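Local coordinates for glucosamine kinase (Streptacidiphilus jiangxiensis, PDB 6HWJ), which catalyses the magnesium-dependent transfer of phosphate from ATP to D-glucosamine, giving D-glucosamine 6-phosphate, and acts more weakly on glucose, at residues L16-S20 with G21-A25; Y410-V414 with R415-H419. All coordinates share one frame; numbering follows the deposited sequence.

Interaction 1 (L16-S20 with G21-A25). With MG (magnesium ion), chain D.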
ATOM      1  N   LEU A  16       2.913  11.456 -25.742  1.00 32.67           N
ATOM      2  CA  LEU A  16       3.616  12.207 -24.715  1.00 32.15           C
ATOM      3  C   LEU A  16       3.277  11.710 -23.315  1.00 32.67           C
ATOM      4  O   LEU A  16       4.149  11.657 -22.444  1.00 33.34           O
ATOM      5  CB  LEU A  16       3.258  13.685 -24.851  1.00 33.44           C
ATOM      6  CG  LEU A  16       3.899  14.682 -23.883  1.00 36.76           C
ATOM      7  CD1 LEU A  16       5.384  14.839 -24.183  1.00 36.50           C
ATOM      8  CD2 LEU A  16       3.184  16.015 -23.983  1.00 37.09           C
ATOM      9  N   VAL A  17       2.012  11.338 -23.070  1.00 30.39           N
ATOM     10  CA  VAL A  17       1.601  11.016 -21.705  1.00 33.47           C
ATOM     11  C   VAL A  17       2.058   9.636 -21.244  1.00 32.29           C
ATOM     12  O   VAL A  17       1.864   9.297 -20.065  1.00 32.06           O
ATOM     13  CB  VAL A  17       0.065  11.093 -21.530  1.00 30.09           C
ATOM     14  CG1 VAL A  17      -0.483  12.457 -21.969  1.00 29.71           C
ATOM     15  CG2 VAL A  17      -0.611   9.982 -22.304  1.00 31.30           C
ATOM     16  N   LEU A  18       2.695   8.820 -22.130  1.00 32.23           N
ATOM     17  CA  LEU A  18       2.996   7.425 -21.779  1.00 35.07           C
ATOM     18  C   LEU A  18       4.436   7.259 -21.300  1.00 34.26           C
ATOM     19  O   LEU A  18       5.379   7.664 -22.014  1.00 33.41           O
ATOM     20  CB  LEU A  18       2.759   6.521 -22.989  1.00 36.51           C
ATOM     21  CG  LEU A  18       1.311   6.408 -23.461  1.00 41.94           C
ATOM     22  CD1 LEU A  18       1.221   5.569 -24.733  1.00 46.10           C
ATOM     23  CD2 LEU A  18       0.426   5.816 -22.386  1.00 41.50           C
ATOM     24  N   PRO A  19       4.665   6.641 -20.135  1.00 35.20           N
ATOM     25  CA  PRO A  19       6.053   6.403 -19.707  1.00 39.06           C
ATOM     26  C   PRO A  19       6.853   5.557 -20.684  1.00 45.80           C
ATOM     27  O   PRO A  19       8.026   5.866 -20.954  1.00 45.23           O
ATOM     28  CB  PRO A  19       5.886   5.686 -18.356  1.00 36.81           C
ATOM     29  CG  PRO A  19       4.535   6.048 -17.895  1.00 37.01           C
ATOM     30  CD  PRO A  19       3.698   6.176 -19.127  1.00 35.70           C
ATOM     31  N   SER A  20       6.259   4.496 -21.218  1.00 53.03           N
ATOM     32  CA  SER A  20       6.947   3.602 -22.138  1.00 62.59           C
ATOM     33  C   SER A  20       6.889   4.083 -23.589  1.00 61.66           C
ATOM     34  O   SER A  20       7.274   3.336 -24.493  1.00 66.08           O
ATOM     35  CB  SER A  20       6.365   2.189 -22.039  1.00 70.26           C
ATOM     36  OG  SER A  20       4.985   2.172 -22.376  1.00 74.63           O
ATOM     37  N   GLY A  21       6.410   5.306 -23.828  1.00 53.14           N
ATOM     38  CA  GLY A  21       6.434   5.878 -25.157  1.00 48.49           C
ATOM     39  C   GLY A  21       5.283   5.422 -26.029  1.00 47.51           C
ATOM     40  O   GLY A  21       4.384   4.685 -25.617  1.00 43.01           O
ATOM     41  N   GLU A  22       5.329   5.878 -27.280  1.00 51.68           N
ATOM     42  CA  GLU A  22       4.260   5.597 -28.228  1.00 58.23           C
ATOM     43  C   GLU A  22       4.033   4.095 -28.364  1.00 58.17           C
ATOM     44  O   GLU A  22       4.978   3.307 -28.444  1.00 57.54           O
ATOM     45  CB  GLU A  22       4.596   6.197 -29.598  1.00 65.11           C
ATOM     46  CG  GLU A  22       3.479   6.074 -30.617  1.00 73.17           C
ATOM     47  CD  GLU A  22       3.856   6.639 -31.974  1.00 78.22           C
ATOM     48  OE1 GLU A  22       5.009   6.420 -32.408  1.00 78.26           O
ATOM     49  OE2 GLU A  22       3.004   7.305 -32.601  1.00 80.91           O
ATOM     50  N   ARG A  23       2.768   3.702 -28.394  1.00 58.76           N
ATOM     51  CA  ARG A  23       2.399   2.312 -28.601  1.00 61.84           C
ATOM     52  C   ARG A  23       1.905   2.127 -30.029  1.00 55.78           C
ATOM     53  O   ARG A  23       1.952   3.047 -30.854  1.00 52.23           O
ATOM     54  CB  ARG A  23       1.350   1.887 -27.573  1.00 70.17           C
ATOM     55  CG  ARG A  23       0.120   2.766 -27.513  1.00 73.45           C
ATOM     56  CD  ARG A  23      -0.592   2.593 -26.182  1.00 76.41           C
ATOM     57  NE  ARG A  23      -1.866   3.303 -26.152  1.00 79.78           N
ATOM     58  CZ  ARG A  23      -2.578   3.522 -25.053  1.00 80.53           C
ATOM     59  NH1 ARG A  23      -3.728   4.180 -25.133  1.00 81.40           N
ATOM     60  NH2 ARG A  23      -2.142   3.091 -23.874  1.00 79.32           N
ATOM     61  N   ARG A  24       1.439   0.917 -30.333  1.00 53.66           N
ATOM     62  CA  ARG A  24       0.920   0.631 -31.662  1.00 56.27           C
ATOM     63  C   ARG A  24      -0.116   1.677 -32.058  1.00 49.36           C
ATOM     64  O   ARG A  24      -0.986   2.051 -31.262  1.00 45.58           O
ATOM     65  CB  ARG A  24       0.303  -0.770 -31.706  1.00 65.07           C
ATOM     66  CG  ARG A  24       1.303  -1.906 -31.519  1.00 71.01           C
ATOM     67  CD  ARG A  24       2.344  -1.945 -32.631  1.00 75.05           C
ATOM     68  NE  ARG A  24       1.743  -1.925 -33.962  1.00 79.63           N
ATOM     69  CZ  ARG A  24       1.212  -2.987 -34.570  1.00 83.16           C
ATOM     70  NH1 ARG A  24       1.198  -4.171 -33.969  1.00 82.99           N
ATOM     71  NH2 ARG A  24       0.691  -2.862 -35.785  1.00 84.65           N
ATOM     72  N   ALA A  25      -0.004   2.159 -33.296  1.00 47.86           N
ATOM     73  CA  ALA A  25      -0.893   3.216 -33.770  1.00 47.90           C
ATOM     74  C   ALA A  25      -2.356   2.804 -33.681  1.00 47.76           C
ATOM     75  O   ALA A  25      -3.228   3.662 -33.500  1.00 45.59           O
ATOM     76  CB  ALA A  25      -0.535   3.586 -35.215  1.00 45.74           C
TER
HETATM   77 MG    MG D 502       0.922   7.579 -32.663  1.00 46.42          MG
HETATM   78  O   HOH W   1       0.577   5.785 -31.670  1.00 37.42           O
HETATM   79  O   HOH W   2       0.952   6.507 -34.504  1.00 41.98           O
HETATM   80  O   HOH W   3       1.096   9.596 -33.487  1.00 49.00           O
HETATM   81  O   HOH W   4       0.763   8.602 -30.693  1.00 48.92           O

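Interaction 2 (Y410-V414 with R415-H419)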
ATOM      1  N   TYR A 410      -7.790 -17.813  -0.621  1.00 27.75           N
ATOM      2  CA  TYR A 410      -8.366 -18.793  -1.533  1.00 31.21           C
ATOM      3  C   TYR A 410      -8.599 -18.193  -2.915  1.00 31.58           C
ATOM      4  O   TYR A 410      -8.335 -18.840  -3.946  1.00 30.06           O
ATOM      5  CB  TYR A 410      -9.703 -19.324  -1.009  1.00 30.02           C
ATOM      6  CG  TYR A 410      -9.652 -20.242   0.181  1.00 29.32           C
ATOM      7  CD1 TYR A 410      -9.184 -21.537   0.063  1.00 29.30           C
ATOM      8  CD2 TYR A 410     -10.150 -19.832   1.413  1.00 29.52           C
ATOM      9  CE1 TYR A 410      -9.180 -22.396   1.153  1.00 31.56           C
ATOM     10  CE2 TYR A 410     -10.162 -20.681   2.500  1.00 31.71           C
ATOM     11  CZ  TYR A 410      -9.686 -21.960   2.367  1.00 33.35           C
ATOM     12  OH  TYR A 410      -9.700 -22.797   3.458  1.00 39.44           O
ATOM     13  N   LEU A 411      -9.125 -16.966  -2.959  1.00 31.05           N
ATOM     14  CA  LEU A 411      -9.429 -16.342  -4.233  1.00 32.74           C
ATOM     15  C   LEU A 411      -8.146 -16.014  -4.983  1.00 32.82           C
ATOM     16  O   LEU A 411      -8.066 -16.220  -6.200  1.00 32.15           O
ATOM     17  CB  LEU A 411     -10.290 -15.085  -4.020  1.00 33.20           C
ATOM     18  CG  LEU A 411     -11.684 -15.323  -3.430  1.00 35.92           C
ATOM     19  CD1 LEU A 411     -12.468 -14.004  -3.317  1.00 40.25           C
ATOM     20  CD2 LEU A 411     -12.492 -16.314  -4.264  1.00 38.25           C
ATOM     21  N   TYR A 412      -7.129 -15.509  -4.278  1.00 33.12           N
ATOM     22  CA  TYR A 412      -5.829 -15.321  -4.915  1.00 33.98           C
ATOM     23  C   TYR A 412      -5.336 -16.633  -5.527  1.00 32.72           C
ATOM     24  O   TYR A 412      -4.914 -16.677  -6.687  1.00 31.74           O
ATOM     25  CB  TYR A 412      -4.819 -14.788  -3.914  1.00 35.72           C
ATOM     26  CG  TYR A 412      -3.418 -14.766  -4.477  1.00 37.29           C
ATOM     27  CD1 TYR A 412      -2.997 -13.723  -5.295  1.00 36.94           C
ATOM     28  CD2 TYR A 412      -2.530 -15.800  -4.217  1.00 35.18           C
ATOM     29  CE1 TYR A 412      -1.712 -13.708  -5.826  1.00 38.28           C
ATOM     30  CE2 TYR A 412      -1.262 -15.795  -4.750  1.00 36.70           C
ATOM     31  CZ  TYR A 412      -0.859 -14.745  -5.554  1.00 37.65           C
ATOM     32  OH  TYR A 412       0.403 -14.739  -6.079  1.00 39.56           O
ATOM     33  N   ALA A 413      -5.429 -17.722  -4.766  1.00 31.46           N
ATOM     34  CA  ALA A 413      -4.931 -19.005  -5.232  1.00 31.48           C
ATOM     35  C   ALA A 413      -5.626 -19.432  -6.516  1.00 31.76           C
ATOM     36  O   ALA A 413      -4.966 -19.752  -7.512  1.00 33.12           O
ATOM     37  CB  ALA A 413      -5.112 -20.064  -4.135  1.00 32.13           C
ATOM     38  N   VAL A 414      -6.962 -19.462  -6.511  1.00 32.23           N
ATOM     39  CA  VAL A 414      -7.675 -20.013  -7.655  1.00 36.17           C
ATOM     40  C   VAL A 414      -7.490 -19.119  -8.880  1.00 37.12           C
ATOM     41  O   VAL A 414      -7.540 -19.597 -10.010  1.00 39.43           O
ATOM     42  CB  VAL A 414      -9.168 -20.223  -7.338  1.00 41.61           C
ATOM     43  CG1 VAL A 414      -9.325 -21.246  -6.206  1.00 41.55           C
ATOM     44  CG2 VAL A 414      -9.854 -18.897  -6.982  1.00 39.75           C
ATOM     45  N   ARG A 415      -7.223 -17.833  -8.680  1.00 35.83           N
ATOM     46  CA  ARG A 415      -7.066 -16.919  -9.799  1.00 37.97           C
ATOM     47  C   ARG A 415      -5.631 -16.840 -10.320  1.00 37.28           C
ATOM     48  O   ARG A 415      -5.432 -16.535 -11.507  1.00 37.81           O
ATOM     49  CB  ARG A 415      -7.510 -15.507  -9.401  1.00 38.68           C
ATOM     50  CG  ARG A 415      -8.977 -15.379  -9.071  1.00 45.40           C
ATOM     51  CD  ARG A 415      -9.247 -14.055  -8.382  1.00 51.75           C
ATOM     52  NE  ARG A 415     -10.657 -13.897  -8.016  1.00 59.93           N
ATOM     53  CZ  ARG A 415     -11.123 -12.897  -7.272  1.00 66.71           C
ATOM     54  NH1 ARG A 415     -10.296 -11.969  -6.808  1.00 67.96           N
ATOM     55  NH2 ARG A 415     -12.411 -12.831  -6.989  1.00 69.78           N
ATOM     56  N   HIS A 416      -4.642 -17.100  -9.484  1.00 32.92           N
ATOM     57  CA  HIS A 416      -3.251 -16.801  -9.826  1.00 37.38           C
ATOM     58  C   HIS A 416      -2.270 -17.906  -9.486  1.00 38.97           C
ATOM     59  O   HIS A 416      -1.217 -17.972 -10.136  1.00 39.20           O
ATOM     60  CB  HIS A 416      -2.792 -15.517  -9.098  1.00 39.44           C
ATOM     61  CG  HIS A 416      -3.674 -14.332  -9.354  1.00 40.89           C
ATOM     62  ND1 HIS A 416      -4.546 -13.836  -8.405  1.00 40.87           N
ATOM     63  CD2 HIS A 416      -3.819 -13.549 -10.452  1.00 42.30           C
ATOM     64  CE1 HIS A 416      -5.194 -12.797  -8.906  1.00 40.28           C
ATOM     65  NE2 HIS A 416      -4.779 -12.605 -10.147  1.00 44.03           N
ATOM     66  N   LEU A 417      -2.538 -18.759  -8.508  1.00 37.18           N
ATOM     67  CA  LEU A 417      -1.553 -19.702  -8.005  1.00 33.98           C
ATOM     68  C   LEU A 417      -2.265 -20.847  -7.296  1.00 30.36           C
ATOM     69  O   LEU A 417      -2.393 -20.827  -6.073  1.00 31.24           O
ATOM     70  CB  LEU A 417      -0.583 -18.999  -7.067  1.00 28.32           C
ATOM     71  CG  LEU A 417       0.721 -19.741  -6.738  1.00 27.00           C
ATOM     72  CD1 LEU A 417       1.612 -19.884  -7.974  1.00 30.38           C
ATOM     73  CD2 LEU A 417       1.445 -19.033  -5.608  1.00 30.16           C
ATOM     74  N   PRO A 418      -2.735 -21.856  -8.037  1.00 30.39           N
ATOM     75  CA  PRO A 418      -3.694 -22.808  -7.454  1.00 30.44           C
ATOM     76  C   PRO A 418      -3.233 -23.501  -6.181  1.00 30.68           C
ATOM     77  O   PRO A 418      -4.071 -23.766  -5.309  1.00 30.33           O
ATOM     78  CB  PRO A 418      -3.904 -23.817  -8.596  1.00 34.62           C
ATOM     79  CG  PRO A 418      -3.702 -22.988  -9.845  1.00 34.78           C
ATOM     80  CD  PRO A 418      -2.588 -22.036  -9.494  1.00 31.17           C
ATOM     81  N   HIS A 419      -1.944 -23.832  -6.047  1.00 27.66           N
ATOM     82  CA  HIS A 419      -1.529 -24.626  -4.897  1.00 26.77           C
ATOM     83  C   HIS A 419      -1.537 -23.818  -3.608  1.00 27.04           C
ATOM     84  O   HIS A 419      -1.498 -24.409  -2.527  1.00 28.64           O
ATOM     85  CB  HIS A 419      -0.151 -25.233  -5.129  1.00 26.82           C
ATOM     86  CG  HIS A 419       0.977 -24.305  -4.852  1.00 27.71           C
ATOM     87  ND1 HIS A 419       1.611 -23.589  -5.841  1.00 26.59           N
ATOM     88  CD2 HIS A 419       1.584 -23.969  -3.692  1.00 24.68           C
ATOM     89  CE1 HIS A 419       2.559 -22.852  -5.303  1.00 27.65           C
ATOM     90  NE2 HIS A 419       2.561 -23.061  -4.001  1.00 28.38           N
TER

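Interaction 1 (L16-S20 with G21-A25)
Leu18 and Arg23 touch across a type I beta turn that runs from Leu18 to Gly21 in the loop between helix 5-11 and strand 34-42. Gly21 N closes the turn on Leu18 O at 3.1 Å, and Gly21 has a positive phi of 82°, at which a side chain would run into Ser20 O. Beyond the turn, Arg23 comes back over Leu18, the two side chains crossing at about a right angle. With chi1 at 54°, Arg23 CG sits between the backbone N and the carbonyl carbon, and from there the chain runs extended to NE. CB only carries the chain to CG, the first atom to approach Leu18, 4.1 Å from its CD1; CD comes closer to the same methyl, at 3.8 Å. NE skirts CD1 as well, but its hydrogen bond goes to Val27 O, and NH2 ends 4.0 Å from Leu18 CD2. Leu18 also leans on Trp58 of strand 57-65. On Glu22, OE2 binds a magnesium ion at 2.1 Å together with four waters, and water 1 donates to Arg23 O. With a single protein carboxylate oxygen and four waters around it, this ion is consistent with a peripheral, largely hydrated surface site, while the leucine meets the arginine mainly through apolar contact.

Interaction 2 (Y410-V414 with R415-H419)
Tyr412 and His416 meet in a local contact at the C-terminal end of helix 398-416, running on into a short 3-10 segment; backbone i to i+4 bonds and the side chains around them carry it. Arg415 N bonds Leu411 O and His416 N bonds Tyr412 O, the latter at 2.8 Å, while Leu417 N reaches Ala413 O at 2.8 Å. Pro418 N has no hydrogen to offer that oxygen, but Pro418 CA makes a CA-H...O contact with it. The whole stretch belongs to the motif inferred to determine substrate specificity, and Tyr412 lies close to the glucosamine-binding Glu409. With CG anti to the backbone N (chi1 172°), the Tyr412 ring stands out from the flank of the helix, and His416 CB makes a CH-pi contact over one of its faces, 4.2 Å from the centroid. The two rings meet obliquely, planes at 36°, and His416 ND1 adds a weak bond to Tyr412 O. Leu417 CB approaches Tyr412 CE2 at 4.0 Å, and Trp420 meets the tyrosine edge-to-face. On another side of the helix, Arg415 lies alongside Leu411, whose CB sits 4.0 Å above the centre of the guanidinium, and Arg415 NH2 makes a salt bridge with Glu259 of helix 243-263.

Interaction 1 comes early in the chain and interaction 2 close to its end, in series, with centres 33 Å apart and nearest atoms about 21 Å apart. They share no helix or strand. The 16-25 loop leads into strand 34-42 and packs on strand 57-65, both in the N-terminal antiparallel sheet of five strands; the 410-419 stretch lies at the end of helix 398-416 within the helical C-terminal part, against helix 243-263. The side chain of Pro19 is about 11 Å from that of Lys133, an inferred ATP-binding residue, whereas the side chain of Tyr412 is about 5 Å from that of Glu409, which binds glucosamine. The two contacts therefore belong to different regions of this monomeric kinase, with interaction 2 beside the sugar site.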